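Multidrug resistance protein (Vibrio cholerae, PDB 1YC9) probably exports drugs such as puromycin and acriflavine across the outer membrane, as a trimeric outer membrane factor of an efflux system. Local coordinates at residues T126-L129 with A130-E133; R268-A271 with A272-Q275; Q339-V342 with A343-N346; A352-E355 with I356-V360. The protein carries 1 engineered substitution. All blocks are in the same frame, centred on the assembly; numbering follows the deposited sequence.

Contact 1 of 4, residues T126-L129 with A130-E133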
ATOM      1  N   THR A 126     -16.634 -20.683   6.244  1.00 18.70           N
ATOM      2  CA  THR A 126     -17.762 -19.914   6.724  1.00 21.20           C
ATOM      3  C   THR A 126     -17.311 -18.787   7.661  1.00 19.80           C
ATOM      4  O   THR A 126     -17.963 -17.754   7.745  1.00 18.33           O
ATOM      5  CB  THR A 126     -18.783 -20.794   7.439  1.00 21.08           C
ATOM      6  OG1 THR A 126     -18.178 -21.459   8.546  1.00 28.07           O
ATOM      7  CG2 THR A 126     -19.246 -21.892   6.546  1.00 22.28           C
ATOM      8  N   SER A 127     -16.181 -19.008   8.372  1.00 20.21           N
ATOM      9  CA  SER A 127     -15.583 -17.986   9.190  1.00 19.22           C
ATOM     10  C   SER A 127     -15.036 -16.898   8.301  1.00 19.54           C
ATOM     11  O   SER A 127     -15.152 -15.728   8.640  1.00 18.20           O
ATOM     12  CB  SER A 127     -14.486 -18.578  10.090  1.00 19.37           C
ATOM     13  OG  SER A 127     -15.052 -19.499  10.971  1.00 18.83           O
ATOM     14  N   GLU A 128     -14.446 -17.265   7.166  1.00 19.15           N
ATOM     15  CA  GLU A 128     -14.013 -16.277   6.190  1.00 18.93           C
ATOM     16  C   GLU A 128     -15.168 -15.509   5.625  1.00 18.43           C
ATOM     17  O   GLU A 128     -15.096 -14.304   5.385  1.00 16.59           O
ATOM     18  CB  GLU A 128     -13.221 -16.897   5.018  1.00 20.28           C
ATOM     19  CG  GLU A 128     -11.861 -17.384   5.517  1.00 25.17           C
ATOM     20  CD  GLU A 128     -10.841 -16.276   5.819  1.00 30.15           C
ATOM     21  OE1 GLU A 128     -11.144 -15.042   5.602  1.00 26.06           O
ATOM     22  OE2 GLU A 128      -9.711 -16.668   6.289  1.00 30.45           O
ATOM     23  N   LEU A 129     -16.259 -16.206   5.428  1.00 16.86           N
ATOM     24  CA  LEU A 129     -17.443 -15.491   4.939  1.00 17.30           C
ATOM     25  C   LEU A 129     -17.936 -14.491   5.986  1.00 16.07           C
ATOM     26  O   LEU A 129     -18.322 -13.378   5.670  1.00 16.96           O
ATOM     27  CB  LEU A 129     -18.529 -16.487   4.552  1.00 16.47           C
ATOM     28  CG  LEU A 129     -19.878 -15.866   4.155  1.00 18.02           C
ATOM     29  CD1 LEU A 129     -19.689 -14.906   2.991  1.00 19.20           C
ATOM     30  CD2 LEU A 129     -20.884 -16.954   3.802  1.00 21.80           C
ATOM     31  N   ALA A 130     -17.959 -14.890   7.240  1.00 16.77           N
ATOM     32  CA  ALA A 130     -18.362 -13.962   8.296  1.00 17.17           C
ATOM     33  C   ALA A 130     -17.440 -12.765   8.365  1.00 16.81           C
ATOM     34  O   ALA A 130     -17.868 -11.634   8.606  1.00 16.55           O
ATOM     35  CB  ALA A 130     -18.459 -14.665   9.695  1.00 17.64           C
ATOM     36  N   ALA A 131     -16.155 -12.995   8.122  1.00 16.82           N
ATOM     37  CA  ALA A 131     -15.224 -11.897   8.060  1.00 17.33           C
ATOM     38  C   ALA A 131     -15.525 -11.009   6.853  1.00 17.43           C
ATOM     39  O   ALA A 131     -15.484  -9.768   6.975  1.00 16.62           O
ATOM     40  CB  ALA A 131     -13.780 -12.405   8.041  1.00 17.80           C
ATOM     41  N   ALA A 132     -15.841 -11.635   5.725  1.00 17.57           N
ATOM     42  CA  ALA A 132     -16.223 -10.880   4.526  1.00 18.10           C
ATOM     43  C   ALA A 132     -17.503 -10.038   4.708  1.00 18.99           C
ATOM     44  O   ALA A 132     -17.640  -8.899   4.184  1.00 18.21           O
ATOM     45  CB  ALA A 132     -16.339 -11.773   3.372  1.00 18.69           C
ATOM     46  N   GLU A 133     -18.424 -10.589   5.473  1.00 18.77           N
ATOM     47  CA  GLU A 133     -19.661  -9.862   5.796  1.00 20.57           C
ATOM     48  C   GLU A 133     -19.334  -8.603   6.608  1.00 19.65           C
ATOM     49  O   GLU A 133     -19.812  -7.510   6.308  1.00 20.17           O
ATOM     50  CB  GLU A 133     -20.635 -10.779   6.516  1.00 19.41           C
ATOM     51  CG  GLU A 133     -21.251 -11.815   5.620  1.00 25.05           C
ATOM     52  CD  GLU A 133     -22.093 -12.856   6.348  1.00 29.63           C
ATOM     53  OE1 GLU A 133     -22.077 -12.851   7.587  1.00 34.37           O
ATOM     54  OE2 GLU A 133     -22.741 -13.678   5.655  1.00 28.18           O
TER

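Contact 2 of 4, residues R268-A271 with A272-Q275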
ATOM      1  N   ARG A 268     -11.191 -14.352  11.252  1.00 20.46           N
ATOM      2  CA  ARG A 268     -10.066 -14.838  10.467  1.00 20.64           C
ATOM      3  C   ARG A 268      -9.133 -15.635  11.346  1.00 20.49           C
ATOM      4  O   ARG A 268      -8.571 -16.668  10.889  1.00 19.94           O
ATOM      5  CB  ARG A 268      -9.351 -13.723   9.770  1.00 21.72           C
ATOM      6  CG  ARG A 268     -10.118 -13.215   8.586  1.00 24.00           C
ATOM      7  CD  ARG A 268      -9.283 -12.703   7.502  1.00 27.20           C
ATOM      8  NE  ARG A 268     -10.185 -12.522   6.374  1.00 31.92           N
ATOM      9  CZ  ARG A 268     -10.717 -11.379   6.029  1.00 32.79           C
ATOM     10  NH1 ARG A 268     -11.554 -11.343   4.977  1.00 31.92           N
ATOM     11  NH2 ARG A 268     -10.434 -10.265   6.724  1.00 34.42           N
ATOM     12  N   ALA A 269      -9.031 -15.234  12.601  1.00 20.25           N
ATOM     13  CA  ALA A 269      -8.287 -16.021  13.594  1.00 20.04           C
ATOM     14  C   ALA A 269      -8.972 -17.386  13.881  1.00 21.43           C
ATOM     15  O   ALA A 269      -8.339 -18.430  13.926  1.00 18.02           O
ATOM     16  CB  ALA A 269      -8.042 -15.234  14.853  1.00 21.43           C
ATOM     17  N   GLU A 270     -10.318 -17.393  13.964  1.00 20.64           N
ATOM     18  CA  GLU A 270     -11.055 -18.654  13.971  1.00 20.92           C
ATOM     19  C   GLU A 270     -10.794 -19.569  12.762  1.00 18.44           C
ATOM     20  O   GLU A 270     -10.599 -20.755  12.935  1.00 19.28           O
ATOM     21  CB  GLU A 270     -12.571 -18.405  14.096  1.00 21.85           C
ATOM     22  CG  GLU A 270     -13.340 -19.706  14.338  1.00 29.12           C
ATOM     23  CD  GLU A 270     -12.778 -20.501  15.498  1.00 36.04           C
ATOM     24  OE1 GLU A 270     -12.717 -19.892  16.582  1.00 37.68           O
ATOM     25  OE2 GLU A 270     -12.365 -21.695  15.313  1.00 39.06           O
ATOM     26  N   ALA A 271     -10.799 -18.998  11.560  1.00 18.54           N
ATOM     27  CA  ALA A 271     -10.557 -19.723  10.330  1.00 19.40           C
ATOM     28  C   ALA A 271      -9.162 -20.353  10.364  1.00 19.83           C
ATOM     29  O   ALA A 271      -9.013 -21.562  10.117  1.00 18.06           O
ATOM     30  CB  ALA A 271     -10.673 -18.784   9.160  1.00 18.67           C
ATOM     31  N   ALA A 272      -8.186 -19.549  10.794  1.00 19.97           N
ATOM     32  CA  ALA A 272      -6.792 -20.044  10.973  1.00 19.24           C
ATOM     33  C   ALA A 272      -6.675 -21.175  11.976  1.00 19.18           C
ATOM     34  O   ALA A 272      -5.935 -22.116  11.743  1.00 19.11           O
ATOM     35  CB  ALA A 272      -5.832 -18.889  11.323  1.00 19.97           C
ATOM     36  N   ALA A 273      -7.382 -21.094  13.106  1.00 17.21           N
ATOM     37  CA  ALA A 273      -7.415 -22.131  14.098  1.00 18.27           C
ATOM     38  C   ALA A 273      -7.911 -23.434  13.494  1.00 18.38           C
ATOM     39  O   ALA A 273      -7.364 -24.490  13.727  1.00 19.42           O
ATOM     40  CB  ALA A 273      -8.332 -21.699  15.302  1.00 18.32           C
ATOM     41  N   GLN A 274      -8.976 -23.354  12.703  1.00 19.44           N
ATOM     42  CA  GLN A 274      -9.551 -24.516  12.030  1.00 19.02           C
ATOM     43  C   GLN A 274      -8.538 -25.126  11.063  1.00 19.71           C
ATOM     44  O   GLN A 274      -8.479 -26.352  10.919  1.00 18.19           O
ATOM     45  CB  GLN A 274     -10.794 -24.122  11.220  1.00 18.43           C
ATOM     46  CG  GLN A 274     -12.068 -23.722  12.068  1.00 19.93           C
ATOM     47  CD  GLN A 274     -12.490 -24.783  13.056  1.00 21.27           C
ATOM     48  OE1 GLN A 274     -12.817 -24.490  14.199  1.00 24.71           O
ATOM     49  NE2 GLN A 274     -12.511 -26.001  12.617  1.00 19.66           N
ATOM     50  N   GLN A 275      -7.792 -24.269  10.369  1.00 20.14           N
ATOM     51  CA  GLN A 275      -6.758 -24.721   9.443  1.00 20.26           C
ATOM     52  C   GLN A 275      -5.610 -25.471  10.164  1.00 19.64           C
ATOM     53  O   GLN A 275      -4.987 -26.361   9.567  1.00 18.82           O
ATOM     54  CB  GLN A 275      -6.262 -23.581   8.556  1.00 22.30           C
ATOM     55  CG  GLN A 275      -7.354 -23.055   7.656  1.00 25.53           C
ATOM     56  CD  GLN A 275      -7.068 -21.734   6.965  1.00 33.41           C
ATOM     57  OE1 GLN A 275      -7.759 -21.403   5.992  1.00 40.39           O
ATOM     58  NE2 GLN A 275      -6.130 -20.956   7.475  1.00 34.80           N
TER

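Contact 3 of 4, residues Q339-V342 with A343-N346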
ATOM      1  N   GLN A 339      -0.988 -17.970  14.473  1.00 21.32           N
ATOM      2  CA  GLN A 339      -0.293 -17.014  15.306  1.00 21.73           C
ATOM      3  C   GLN A 339      -0.321 -15.616  14.697  1.00 20.94           C
ATOM      4  O   GLN A 339      -0.528 -14.635  15.424  1.00 22.94           O
ATOM      5  CB  GLN A 339       1.144 -17.524  15.559  1.00 21.88           C
ATOM      6  CG  GLN A 339       1.163 -18.724  16.462  1.00 25.55           C
ATOM      7  CD  GLN A 339       2.565 -19.341  16.642  1.00 32.24           C
ATOM      8  OE1 GLN A 339       3.291 -18.992  17.577  1.00 42.90           O
ATOM      9  NE2 GLN A 339       2.895 -20.281  15.814  1.00 25.90           N
ATOM     10  N   GLU A 340      -0.112 -15.520  13.387  1.00 20.18           N
ATOM     11  CA  GLU A 340      -0.197 -14.301  12.668  1.00 20.79           C
ATOM     12  C   GLU A 340      -1.601 -13.697  12.805  1.00 20.74           C
ATOM     13  O   GLU A 340      -1.746 -12.500  13.069  1.00 19.02           O
ATOM     14  CB  GLU A 340       0.075 -14.531  11.219  1.00 20.85           C
ATOM     15  CG  GLU A 340      -0.013 -13.277  10.396  1.00 24.15           C
ATOM     16  CD  GLU A 340       0.143 -13.541   8.941  1.00 28.86           C
ATOM     17  OE1 GLU A 340      -0.580 -14.432   8.402  1.00 30.98           O
ATOM     18  OE2 GLU A 340       0.972 -12.856   8.342  1.00 31.52           O
ATOM     19  N   ALA A 341      -2.604 -14.531  12.589  1.00 19.80           N
ATOM     20  CA  ALA A 341      -3.999 -14.050  12.643  1.00 20.49           C
ATOM     21  C   ALA A 341      -4.384 -13.542  14.039  1.00 20.91           C
ATOM     22  O   ALA A 341      -5.121 -12.530  14.168  1.00 22.76           O
ATOM     23  CB  ALA A 341      -4.935 -15.131  12.155  1.00 20.43           C
ATOM     24  N   VAL A 342      -3.879 -14.183  15.085  1.00 21.71           N
ATOM     25  CA  VAL A 342      -4.132 -13.764  16.467  1.00 23.20           C
ATOM     26  C   VAL A 342      -3.434 -12.417  16.699  1.00 23.45           C
ATOM     27  O   VAL A 342      -3.983 -11.512  17.338  1.00 20.87           O
ATOM     28  CB  VAL A 342      -3.661 -14.819  17.480  1.00 23.69           C
ATOM     29  CG1 VAL A 342      -3.572 -14.288  18.891  1.00 25.76           C
ATOM     30  CG2 VAL A 342      -4.526 -16.023  17.434  1.00 24.21           C
ATOM     31  N   ALA A 343      -2.222 -12.291  16.169  1.00 22.98           N
ATOM     32  CA  ALA A 343      -1.470 -11.065  16.335  1.00 23.44           C
ATOM     33  C   ALA A 343      -2.167  -9.955  15.579  1.00 23.59           C
ATOM     34  O   ALA A 343      -2.223  -8.812  16.072  1.00 22.91           O
ATOM     35  CB  ALA A 343      -0.019 -11.225  15.833  1.00 23.93           C
ATOM     36  N   GLN A 344      -2.690 -10.282  14.392  1.00 21.65           N
ATOM     37  CA  GLN A 344      -3.444  -9.333  13.607  1.00 22.80           C
ATOM     38  C   GLN A 344      -4.690  -8.847  14.362  1.00 22.25           C
ATOM     39  O   GLN A 344      -4.988  -7.645  14.345  1.00 21.10           O
ATOM     40  CB  GLN A 344      -3.790  -9.860  12.232  1.00 23.05           C
ATOM     41  CG  GLN A 344      -2.616  -9.851  11.264  1.00 24.80           C
ATOM     42  CD  GLN A 344      -2.892 -10.641   9.985  1.00 26.79           C
ATOM     43  OE1 GLN A 344      -3.607 -11.649  10.020  1.00 25.59           O
ATOM     44  NE2 GLN A 344      -2.272 -10.228   8.867  1.00 27.76           N
ATOM     45  N   TYR A 345      -5.381  -9.769  15.017  1.00 23.06           N
ATOM     46  CA  TYR A 345      -6.546  -9.418  15.828  1.00 23.34           C
ATOM     47  C   TYR A 345      -6.099  -8.455  16.955  1.00 23.32           C
ATOM     48  O   TYR A 345      -6.726  -7.400  17.181  1.00 22.70           O
ATOM     49  CB  TYR A 345      -7.201 -10.684  16.395  1.00 22.15           C
ATOM     50  CG  TYR A 345      -8.247 -10.425  17.439  1.00 24.50           C
ATOM     51  CD1 TYR A 345      -9.541 -10.041  17.068  1.00 24.79           C
ATOM     52  CD2 TYR A 345      -7.941 -10.487  18.793  1.00 28.40           C
ATOM     53  CE1 TYR A 345     -10.499  -9.750  18.028  1.00 26.79           C
ATOM     54  CE2 TYR A 345      -8.896 -10.212  19.761  1.00 31.93           C
ATOM     55  CZ  TYR A 345     -10.178  -9.862  19.364  1.00 27.72           C
ATOM     56  OH  TYR A 345     -11.141  -9.589  20.301  1.00 34.13           O
ATOM     57  N   ASN A 346      -5.024  -8.824  17.658  1.00 23.29           N
ATOM     58  CA  ASN A 346      -4.511  -8.043  18.762  1.00 24.04           C
ATOM     59  C   ASN A 346      -4.142  -6.663  18.300  1.00 24.43           C
ATOM     60  O   ASN A 346      -4.504  -5.682  18.951  1.00 24.63           O
ATOM     61  CB  ASN A 346      -3.368  -8.769  19.492  1.00 24.97           C
ATOM     62  CG  ASN A 346      -3.889  -9.982  20.365  1.00 26.76           C
ATOM     63  OD1 ASN A 346      -5.038 -10.013  20.767  1.00 32.13           O
ATOM     64  ND2 ASN A 346      -3.014 -10.939  20.665  1.00 29.42           N
TER

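Contact 4 of 4, residues A352-E355 with I356-V360. Unlike the reference sequence in segment 352-355: His354 (reference Tyr). Unlike the reference sequence in segment 356-360: Ile356 (reference Val).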
ATOM      1  N   ALA A 352      -7.661   0.120  17.396  1.00 22.18           N
ATOM      2  CA  ALA A 352      -9.006   0.654  17.620  1.00 23.29           C
ATOM      3  C   ALA A 352      -9.039   1.458  18.921  1.00 23.35           C
ATOM      4  O   ALA A 352      -9.620   2.532  18.968  1.00 24.04           O
ATOM      5  CB  ALA A 352     -10.001  -0.455  17.680  1.00 23.00           C
ATOM      6  N   LEU A 353      -8.379   0.946  19.953  1.00 22.71           N
ATOM      7  CA  LEU A 353      -8.283   1.643  21.211  1.00 23.77           C
ATOM      8  C   LEU A 353      -7.497   2.970  21.052  1.00 23.34           C
ATOM      9  O   LEU A 353      -7.807   3.956  21.708  1.00 21.89           O
ATOM     10  CB  LEU A 353      -7.646   0.761  22.295  1.00 23.53           C
ATOM     11  CG  LEU A 353      -8.470  -0.442  22.815  1.00 28.32           C
ATOM     12  CD1 LEU A 353      -7.655  -1.329  23.722  1.00 31.74           C
ATOM     13  CD2 LEU A 353      -9.744  -0.008  23.542  1.00 31.80           C
ATOM     14  N   HIS A 354      -6.489   2.986  20.173  1.00 21.95           N
ATOM     15  CA  HIS A 354      -5.665   4.165  19.925  1.00 23.01           C
ATOM     16  C   HIS A 354      -6.578   5.213  19.267  1.00 23.34           C
ATOM     17  O   HIS A 354      -6.534   6.397  19.615  1.00 23.01           O
ATOM     18  CB  HIS A 354      -4.531   3.750  18.997  1.00 21.82           C
ATOM     19  CG  HIS A 354      -3.661   4.850  18.473  1.00 22.65           C
ATOM     20  ND1 HIS A 354      -2.893   4.683  17.337  1.00 21.62           N
ATOM     21  CD2 HIS A 354      -3.378   6.098  18.933  1.00 23.74           C
ATOM     22  CE1 HIS A 354      -2.177   5.776  17.124  1.00 21.96           C
ATOM     23  NE2 HIS A 354      -2.463   6.651  18.071  1.00 21.57           N
ATOM     24  N   GLU A 355      -7.355   4.767  18.296  1.00 22.15           N
ATOM     25  CA  GLU A 355      -8.209   5.664  17.527  1.00 23.45           C
ATOM     26  C   GLU A 355      -9.254   6.324  18.424  1.00 22.87           C
ATOM     27  O   GLU A 355      -9.436   7.569  18.395  1.00 21.24           O
ATOM     28  CB  GLU A 355      -8.877   4.940  16.391  1.00 23.78           C
ATOM     29  CG  GLU A 355      -7.948   4.757  15.201  1.00 29.00           C
ATOM     30  CD  GLU A 355      -8.460   3.747  14.181  1.00 31.94           C
ATOM     31  OE1 GLU A 355      -9.676   3.446  14.178  1.00 29.30           O
ATOM     32  OE2 GLU A 355      -7.624   3.305  13.350  1.00 35.72           O
ATOM     33  N   ILE A 356      -9.860   5.501  19.272  1.00 21.99           N
ATOM     34  CA  ILE A 356     -10.828   6.016  20.261  1.00 22.95           C
ATOM     35  C   ILE A 356     -10.170   6.913  21.292  1.00 21.61           C
ATOM     36  O   ILE A 356     -10.711   7.981  21.594  1.00 21.44           O
ATOM     37  CB  ILE A 356     -11.573   4.876  20.982  1.00 23.88           C
ATOM     38  CG1 ILE A 356     -12.399   4.136  19.953  1.00 28.44           C
ATOM     39  CG2 ILE A 356     -12.562   5.473  22.054  1.00 25.10           C
ATOM     40  CD1 ILE A 356     -12.708   2.696  20.306  1.00 31.79           C
ATOM     41  N   ALA A 357      -8.974   6.532  21.775  1.00 20.95           N
ATOM     42  CA  ALA A 357      -8.241   7.353  22.695  1.00 21.11           C
ATOM     43  C   ALA A 357      -7.932   8.725  22.114  1.00 21.76           C
ATOM     44  O   ALA A 357      -8.001   9.715  22.850  1.00 22.28           O
ATOM     45  CB  ALA A 357      -6.956   6.698  23.174  1.00 22.14           C
ATOM     46  N   ASP A 358      -7.611   8.784  20.816  1.00 19.96           N
ATOM     47  CA  ASP A 358      -7.258  10.046  20.155  1.00 20.39           C
ATOM     48  C   ASP A 358      -8.485  10.925  20.006  1.00 20.68           C
ATOM     49  O   ASP A 358      -8.420  12.120  20.253  1.00 19.84           O
ATOM     50  CB  ASP A 358      -6.645   9.818  18.789  1.00 18.92           C
ATOM     51  CG  ASP A 358      -5.150   9.508  18.849  1.00 19.85           C
ATOM     52  OD1 ASP A 358      -4.599   9.266  19.928  1.00 20.36           O
ATOM     53  OD2 ASP A 358      -4.441   9.457  17.814  1.00 26.86           O
ATOM     54  N   VAL A 359      -9.612  10.331  19.633  1.00 22.34           N
ATOM     55  CA  VAL A 359     -10.844  11.098  19.504  1.00 24.36           C
ATOM     56  C   VAL A 359     -11.218  11.740  20.852  1.00 23.78           C
ATOM     57  O   VAL A 359     -11.550  12.921  20.907  1.00 23.73           O
ATOM     58  CB  VAL A 359     -12.037  10.271  19.006  1.00 25.14           C
ATOM     59  CG1 VAL A 359     -13.323  11.136  19.080  1.00 27.59           C
ATOM     60  CG2 VAL A 359     -11.804   9.744  17.596  1.00 27.40           C
ATOM     61  N   VAL A 360     -11.089  10.981  21.909  1.00 24.39           N
ATOM     62  CA  VAL A 360     -11.347  11.456  23.266  1.00 25.16           C
ATOM     63  C   VAL A 360     -10.372  12.569  23.639  1.00 24.31           C
ATOM     64  O   VAL A 360     -10.762  13.648  24.090  1.00 23.56           O
ATOM     65  CB  VAL A 360     -11.221  10.326  24.330  1.00 25.15           C
ATOM     66  CG1 VAL A 360     -11.275  10.892  25.749  1.00 27.21           C
ATOM     67  CG2 VAL A 360     -12.303   9.256  24.140  1.00 26.31           C
TER
HETATM   68  O   HOH W   1      -1.942   9.457  18.127  1.00 21.17           O

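Contact 1 of 4, residues T126-L129 with A130-E133
Glu133 lies one helical turn beyond Leu129 and reaches back toward that residue. Its CB starts 3.6 Å from Leu129 O, and CG comes closer still, 3.3 Å from Leu129 O. This first step is set by a torsion that puts CG opposite the carbonyl carbon and next to the backbone N (chi1 -72°). From CG the chain runs out extended. CD has already drawn away, to 3.9 Å from Leu129 O, and at the tip OE2 reaches the isobutyl group, 3.9 Å from Leu129 CG and 4.2 Å from Leu129 CD2. There a carboxylate oxygen meets a hydrocarbon branch, the two side chains running at a slant. Both residues belong to helix 117-183, one of the long helices of the outer membrane factor fold, which continue from the membrane barrel into an α-helical barrel. Ordinary i to i+4 bonds carry the backbone through here, among them Glu133 N to Leu129 O at 2.8 Å. Leu129 and Glu133 face helix 47-67, where they pack on Ala59 and Leu56 respectively. Glu128 OE1 points instead to helix 260-281 and makes a salt bridge with Arg268 NE.

Contact 2 of 4, residues R268-A271 with A272-Q275
Helix 260-281 belongs to the α-helical part of the outer membrane factor fold, and its consecutive turns meet where Glu270 and Ala271 face Gln274 and Gln275. Glu270 and Gln274 lie a turn apart. The carboxylate arm leaves on the far side of CB from the backbone N (chi1 -171°) and then bends at chi2, which swings OE2 forward along the helix, to within 3.8 Å of Gln274 CG. Gln274 is bent at its own chi2, and its methylene groups settle over the preceding turn: CB sits 3.3 Å from Ala271 O, and CG 3.4 Å from Glu270 O. The planes of the carboxylate and the amide are turned 40° against each other. One residue further on, Gln275 behaves differently, for its chain is extended beyond CG; that CG lies 3.3 Å from Ala271 O. The same carbonyl oxygen accepts Gln275 N at 3.0 Å, with the donor in the carbonyl plane. Among the alanines, CB of Ala273 rests 3.4 Å from Glu270 O. The alanines face neighbouring helices: Ala271 packs on Glu128 of helix 117-183, whereas Ala269 and Ala272 lie against Ala341 of helix 326-391. Gln274 joins Ala271 on the first of these helices, touching Ala120 and Val123. Arg268, which starts the turn, reaches away from these residues and forms a salt bridge through NH2 with Glu135. A short helix packed between two longer ones in this way is in keeping with the α-helical barrel of the family.

Contact 3 of 4, residues Q339-V342 with A343-N346
Glu340 and Gln344, a turn apart on helix 326-391, lay their flat ends over one another: carboxylate and amide planes are only 8° from parallel and stacked. The nearest atoms of the two side chains are Glu340 CG and Gln344 CD, 3.9 Å apart, with Glu340 CD 4.1 Å from Gln344 NE2. Both acceptors are satisfied by a third residue, since NH1 of Arg337 forms a salt bridge with Glu340 OE1 and a hydrogen bond with Gln344 OE1. That shared donor ties the two end groups together and should limit their rotation; its charge would probably offset that of the carboxylate. With chi1 at 179° and the chain extended beyond CG, Glu340 keeps its CG flank turned to the glutamine. Its carbonyl is also taken: Gln344 N donates to Glu340 O at 2.7 Å. Val342 and Asn346 point the same way, side by side, Val342 CG1 being 3.8 Å from Asn346 ND2. At the backbone, Val342 O accepts Asn346 N at 2.9 Å, and Asn346 CG lies 3.4 Å from the same oxygen, which is also near the plane of the Tyr345 ring, at its edge. Gln339 NE2 makes a weak hydrogen bond to Glu335 O, and a bound mercury ion lies about 4 Å from this side chain. Ala341 and Tyr345 turn to helix 260-281 of the same chain, while Ala343 and Gln344 pack on Met51 of the second subunit and Asn346 on its Pro47, so helix 326-391 is held between a helix of its own chain and the neighbouring protomer.

Contact 4 of 4, residues A352-E355 with I356-V360
A single water joins His354 to Asp358: it donates to Asp358 OD2 at 2.5 Å and lies 2.9 Å from His354 NE2, hydrogen-bonded there too, in the plane of the imidazole at its edge. Directly, the two side chains do not bond. NE2 of His354 and OD2 of Asp358 are 3.4 Å apart but badly aligned for a hydrogen bond, and the carboxylate stands almost square to the ring, at 81°. Asp358 OD1 comes 3.5 Å from His354 CD2, and is itself bonded to Asn218 ND2 of the second subunit, so each carboxylate oxygen has a partner: the water on OD2, the asparagine on OD1. The imidazole is steadied from its other nitrogen, where ND1 bonds to Gln351 OE1. The backbone closes the same turn with Asp358 N to His354 O at 2.9 Å. Toward its own chain, Ile356 brings CG1 and CD1 to Ala352 O, each at 3.4 Å, and packs on Leu256, and Val359 meets Ala428 and Leu429 of helix 398-433. His354 and Ile356 differ from the reference sequence. A helix with one face toward the second subunit and another toward helix 398-433 is consistent with the trimeric α-helical barrel of outer membrane factors.

Overall arrangement
From the N terminus, contact 1 comes first, on helix 117-183, then contact 2 on helix 260-281, and finally contacts 3 and 4 on helix 326-391. Each spans successive turns of one helix, so none closes a loop of the chain, and none nests within or crosses another. Contacts 1 and 2 touch side by side, as do contacts 2 and 3, so that contact 2 bridges contacts 1 and 3, which do not touch (about 8 Å between nearest atoms). Contact 4 lies further along its helix, about 20 Å from contact 3 between centres, and joins helix 326-391 to helix 398-433. Contacts 3 and 4 both touch the second subunit.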